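Local coordinates for uncharacterized protein (Wolinella succinogenes, PDB 3JYG) that is of unknown function but belongs to the 6-pyruvoyl tetrahydropterin synthase family and binds a zinc ion through three histidines, at residues 8-13 and 45-50; 163-168 and 175-180. All blocks are in the same frame, centred on the assembly; numbering follows the deposited sequence.

Interaction 1: residues 8-13 and 45-50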
# COMPACT_ATOMS: atom_id res chain seq x y z
N ALA A 8 2.52 2.74 10.69
CA ALA A 8 3.12 3.44 9.57
C ALA A 8 2.51 4.83 9.49
O ALA A 8 1.28 4.98 9.65
CB ALA A 8 2.83 2.73 8.31
N LYS A 9 3.35 5.81 9.18
CA LYS A 9 2.82 7.16 9.04
C LYS A 9 3.46 7.84 7.85
O LYS A 9 4.66 7.68 7.63
CB LYS A 9 3.04 7.96 10.32
CG LYS A 9 2.63 9.42 10.18
CD LYS A 9 1.99 10.05 11.43
CE LYS A 9 1.32 11.36 11.01
NZ LYS A 9 1.08 12.25 12.19
N GLU A 10 2.63 8.60 7.13
CA GLU A 10 2.97 9.34 5.89
C GLU A 10 3.32 10.80 6.16
O GLU A 10 2.74 11.45 7.06
CB GLU A 10 1.80 9.28 4.87
CG GLU A 10 1.24 7.84 4.66
CD GLU A 10 0.25 7.70 3.49
OE1 GLU A 10 -0.29 8.72 2.98
OE2 GLU A 10 -0.00 6.56 3.08
N PHE A 11 4.29 11.30 5.39
CA PHE A 11 4.74 12.70 5.47
C PHE A 11 4.98 13.22 4.05
O PHE A 11 5.72 12.61 3.28
CB PHE A 11 6.01 12.83 6.29
CG PHE A 11 5.94 12.18 7.63
CD1 PHE A 11 6.23 10.81 7.78
CD2 PHE A 11 5.57 12.92 8.75
CE1 PHE A 11 6.19 10.22 9.06
CE2 PHE A 11 5.52 12.32 10.02
CZ PHE A 11 5.81 10.97 10.16
N ASP A 12 4.31 14.31 3.69
CA ASP A 12 4.35 14.85 2.33
C ASP A 12 5.19 16.12 2.23
O ASP A 12 5.27 16.87 3.19
CB ASP A 12 2.91 15.15 1.87
CG ASP A 12 2.01 13.92 1.96
OD1 ASP A 12 0.98 13.97 2.66
OD2 ASP A 12 2.35 12.89 1.37
N PHE A 13 5.83 16.34 1.07
CA PHE A 13 6.56 17.59 0.76
C PHE A 13 6.78 17.69 -0.73
O PHE A 13 6.66 16.71 -1.46
CB PHE A 13 7.91 17.74 1.51
CG PHE A 13 9.01 16.74 1.09
CD1 PHE A 13 8.96 15.41 1.52
CD2 PHE A 13 10.10 17.14 0.30
CE1 PHE A 13 9.94 14.49 1.18
CE2 PHE A 13 11.10 16.21 -0.08
CZ PHE A 13 11.03 14.89 0.39
N LYS A 45 6.40 11.59 -1.03
CA LYS A 45 5.78 11.11 0.20
C LYS A 45 6.70 10.15 0.93
O LYS A 45 7.15 9.17 0.34
CB LYS A 45 4.43 10.48 -0.11
CG LYS A 45 3.68 9.92 1.12
CD LYS A 45 2.43 9.10 0.64
CE LYS A 45 1.40 9.97 -0.03
NZ LYS A 45 0.71 10.76 1.06
N VAL A 46 7.00 10.44 2.19
CA VAL A 46 7.80 9.54 3.05
C VAL A 46 6.83 8.65 3.86
O VAL A 46 5.90 9.19 4.51
CB VAL A 46 8.70 10.29 4.03
CG1 VAL A 46 9.72 9.31 4.67
CG2 VAL A 46 9.50 11.39 3.30
N ILE A 47 7.03 7.33 3.86
CA ILE A 47 6.28 6.47 4.77
C ILE A 47 7.23 5.73 5.72
O ILE A 47 8.06 4.94 5.27
CB ILE A 47 5.43 5.43 4.01
CG1 ILE A 47 4.67 6.10 2.88
CG2 ILE A 47 4.45 4.72 5.04
CD1 ILE A 47 3.67 5.21 2.12
N VAL A 48 7.07 5.99 7.02
CA VAL A 48 7.95 5.40 8.06
C VAL A 48 7.23 4.22 8.73
O VAL A 48 6.10 4.38 9.18
CB VAL A 48 8.28 6.46 9.15
CG1 VAL A 48 9.04 5.85 10.34
CG2 VAL A 48 9.03 7.60 8.55
N HIS A 49 7.86 3.05 8.76
CA HIS A 49 7.26 1.88 9.40
C HIS A 49 8.03 1.54 10.66
O HIS A 49 9.27 1.40 10.62
CB HIS A 49 7.25 0.68 8.44
CG HIS A 49 6.50 0.93 7.17
ND1 HIS A 49 5.21 0.48 6.98
CD2 HIS A 49 6.86 1.57 6.04
CE1 HIS A 49 4.83 0.81 5.75
NE2 HIS A 49 5.80 1.49 5.17
N LEU A 50 7.32 1.50 11.79
CA LEU A 50 7.96 1.30 13.08
C LEU A 50 7.38 -0.01 13.58
O LEU A 50 6.23 -0.32 13.24
CB LEU A 50 7.61 2.43 14.06
CG LEU A 50 8.10 3.86 13.73
CD1 LEU A 50 7.86 4.80 14.93
CD2 LEU A 50 9.61 3.84 13.33

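Interaction 2: residues 163-168 and 175-180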
# COMPACT_ATOMS: atom_id res chain seq x y z
N VAL A 163 12.88 0.80 13.59
CA VAL A 163 12.41 1.25 12.25
C VAL A 163 12.55 0.09 11.26
O VAL A 163 13.66 -0.26 10.93
CB VAL A 163 13.27 2.41 11.69
CG1 VAL A 163 12.61 2.99 10.42
CG2 VAL A 163 13.44 3.50 12.70
N SER A 164 11.45 -0.47 10.75
CA SER A 164 11.56 -1.66 9.92
C SER A 164 11.82 -1.32 8.46
O SER A 164 12.57 -2.06 7.75
CB SER A 164 10.34 -2.55 10.08
OG SER A 164 9.23 -1.84 9.66
N SER A 165 11.22 -0.24 8.00
CA SER A 165 11.59 0.33 6.69
C SER A 165 11.08 1.75 6.49
O SER A 165 10.28 2.27 7.29
CB SER A 165 11.07 -0.56 5.56
OG SER A 165 9.62 -0.51 5.54
N VAL A 166 11.55 2.38 5.42
CA VAL A 166 11.05 3.68 4.99
C VAL A 166 10.72 3.58 3.51
O VAL A 166 11.48 3.01 2.74
CB VAL A 166 12.14 4.72 5.16
CG1 VAL A 166 11.78 6.04 4.47
CG2 VAL A 166 12.42 4.92 6.62
N GLU A 167 9.57 4.11 3.12
CA GLU A 167 9.21 4.20 1.72
C GLU A 167 9.34 5.65 1.28
O GLU A 167 9.04 6.59 2.04
CB GLU A 167 7.76 3.75 1.46
CG GLU A 167 7.46 2.31 1.88
CD GLU A 167 6.01 1.93 1.58
OE1 GLU A 167 5.25 1.71 2.55
OE2 GLU A 167 5.63 1.93 0.37
N PHE A 168 9.77 5.84 0.05
CA PHE A 168 9.73 7.17 -0.55
C PHE A 168 9.07 7.11 -1.93
O PHE A 168 9.58 6.44 -2.85
CB PHE A 168 11.10 7.83 -0.55
CG PHE A 168 11.07 9.26 -1.05
CD1 PHE A 168 10.60 10.29 -0.22
CD2 PHE A 168 11.43 9.54 -2.37
CE1 PHE A 168 10.52 11.63 -0.71
CE2 PHE A 168 11.33 10.88 -2.87
CZ PHE A 168 10.91 11.92 -2.02
N ARG A 175 7.75 4.21 -6.58
CA ARG A 175 8.26 4.36 -5.24
C ARG A 175 9.39 3.39 -4.90
O ARG A 175 9.56 2.37 -5.55
CB ARG A 175 7.13 4.19 -4.25
CG ARG A 175 6.42 2.87 -4.31
CD ARG A 175 5.04 3.05 -3.67
NE ARG A 175 4.22 1.86 -3.86
CZ ARG A 175 3.27 1.72 -4.78
NH1 ARG A 175 2.62 0.57 -4.82
NH2 ARG A 175 2.95 2.70 -5.64
N ALA A 176 10.15 3.79 -3.90
CA ALA A 176 11.27 3.05 -3.39
C ALA A 176 10.97 2.68 -1.96
O ALA A 176 10.17 3.31 -1.28
CB ALA A 176 12.52 3.88 -3.45
N ARG A 177 11.64 1.63 -1.50
CA ARG A 177 11.51 1.19 -0.14
C ARG A 177 12.90 0.66 0.23
O ARG A 177 13.62 0.06 -0.61
CB ARG A 177 10.44 0.12 -0.05
CG ARG A 177 9.94 -0.20 1.39
CD ARG A 177 8.62 -0.95 1.40
NE ARG A 177 8.17 -1.11 2.77
CZ ARG A 177 6.99 -1.54 3.17
NH1 ARG A 177 6.03 -1.82 2.28
NH2 ARG A 177 6.74 -1.66 4.47
N VAL A 178 13.31 1.01 1.44
CA VAL A 178 14.52 0.43 1.98
C VAL A 178 14.17 -0.25 3.32
O VAL A 178 13.58 0.37 4.21
CB VAL A 178 15.63 1.50 2.14
CG1 VAL A 178 16.88 0.86 2.78
CG2 VAL A 178 15.99 2.18 0.77
N TYR A 179 14.55 -1.52 3.43
CA TYR A 179 14.22 -2.36 4.55
C TYR A 179 15.43 -2.46 5.46
O TYR A 179 16.54 -2.77 5.02
CB TYR A 179 13.86 -3.77 4.06
CG TYR A 179 12.47 -3.87 3.55
CD1 TYR A 179 11.38 -3.97 4.43
CD2 TYR A 179 12.21 -3.88 2.19
CE1 TYR A 179 10.05 -4.06 3.93
CE2 TYR A 179 10.91 -3.97 1.71
CZ TYR A 179 9.86 -4.05 2.57
OH TYR A 179 8.61 -4.15 2.06
N ASN A 180 15.18 -2.22 6.74
CA ASN A 180 16.16 -2.39 7.77
C ASN A 180 16.11 -3.85 8.18
O ASN A 180 15.40 -4.23 9.14
CB ASN A 180 15.85 -1.47 8.95
CG ASN A 180 16.84 -1.62 10.06
OD1 ASN A 180 17.87 -2.25 9.89
ND2 ASN A 180 16.53 -1.07 11.22
O HOH W 1 12.54 -4.99 7.93

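Interaction 1: residues 8-13 and 45-50
Phe11 and Val46 face each other as a hydrogen-bonded antiparallel pair, Val46 N giving its hydrogen to Phe11 O at 2.7 Å, and their side chains leave the sheet on the same side. That side is the tightly packed one. Phe11 CG lies anti to its carbonyl carbon (chi1 -52°), which carries the ring along the sheet until CE1 meets Val48 CG2 at 3.9 Å. Val46 CG2 comes to the edge of the Phe13 ring, near its plane, 3.8 Å from CE1. Branched valines and flat phenylalanines suit this layer, because helix 67-77 covers it with Phe69 and Ile73 while Leu148 and Leu152 of helix 141-155 close over the valines. Strands 3-17 and 40-52 are neighbours in the T-fold (tunnelling fold) of this family, an antiparallel sheet with helices on one face, which runs on into the second subunit through Ala8 and Lys9. The end of the other face that carries Glu10, Asp12 and Lys45 is polar and partly exposed. Lys45 bends at chi3 (-66°) and chi4, curling NZ back between two acids: 2.7 Å from Asp12 OD2, on its syn lone pair, and 3.0 Å from Glu10 OE1, met from above the carboxylate plane. Asp12 also pairs through OD1 with Lys173 of the second subunit. Farther along, Ala8, Ile47 and His49 are buried; small Ala8 brings CB within 3.5 Å of ND1 of His49, whose NE2 bonds Glu167.

Interaction 2: residues 163-168 and 175-180
The C-terminal beta hairpin of the fold brings strand 162-169 against strand 174-180, and Val166 and Val178 form a hydrogen-bonded antiparallel pair within it, Val178 N reaching Val166 O at 3.0 Å. On the polar face, Arg177 runs extended from CG to NE across Glu167, whose CG touches Arg177 CD at 3.5 Å. Carboxylate and guanidinium planes are only 5° apart and stacked; the long salt bridge from Glu167 OE1 to Arg177 NH1, 3.6 Å, therefore rests on charge alone, OE1 being bonded to His49. Tyr179 OH lies over the opposite guanidinium face, offset toward its rim. Arg177 NE gives its hydrogen to Ser165 OG at 3.2 Å, a bond that, lying in the guanidinium plane, helps to set the rotation of the group. Ser165 is small enough for its CB to come 3.6 Å from Tyr179 CD1. At the hairpin's open end Asn180 acts twice: its backbone N bonds to Ser164 O, and ND2 bonds to Val163 O at 3.0 Å. Val163 and Val178 pack on Leu149 of helix 141-155, strand 40-52 flanks strand 162-169, and strand 174-180 pairs with a strand of the third subunit, continuing the sheet.

Overall arrangement
Interactions 1 and 2 are successive pairings in one sheet, joined where strand 40-52 lies beside strand 162-169. His49 NE2 to Glu167 OE1, 2.7 Å, a probable hydrogen bond, links their polar faces, and Phe13 CZ to Phe168 CE1, 3.5 Å, links their apolar ones. Interaction 1 is the more buried; its phenylalanines pack under helix 67-77 and its valines under helix 141-155, which serves both contacts, Val48 also meeting Phe69. Interaction 2, at the edge of the chain's own sheet, has polar bonding of another kind, neutral Ser165 and Asn180 taking part beside a stacked, long ion pair. Asp12 pairs with the second subunit and Arg175 with Glu10 of the third, so charged ends of both contacts reach across interfaces.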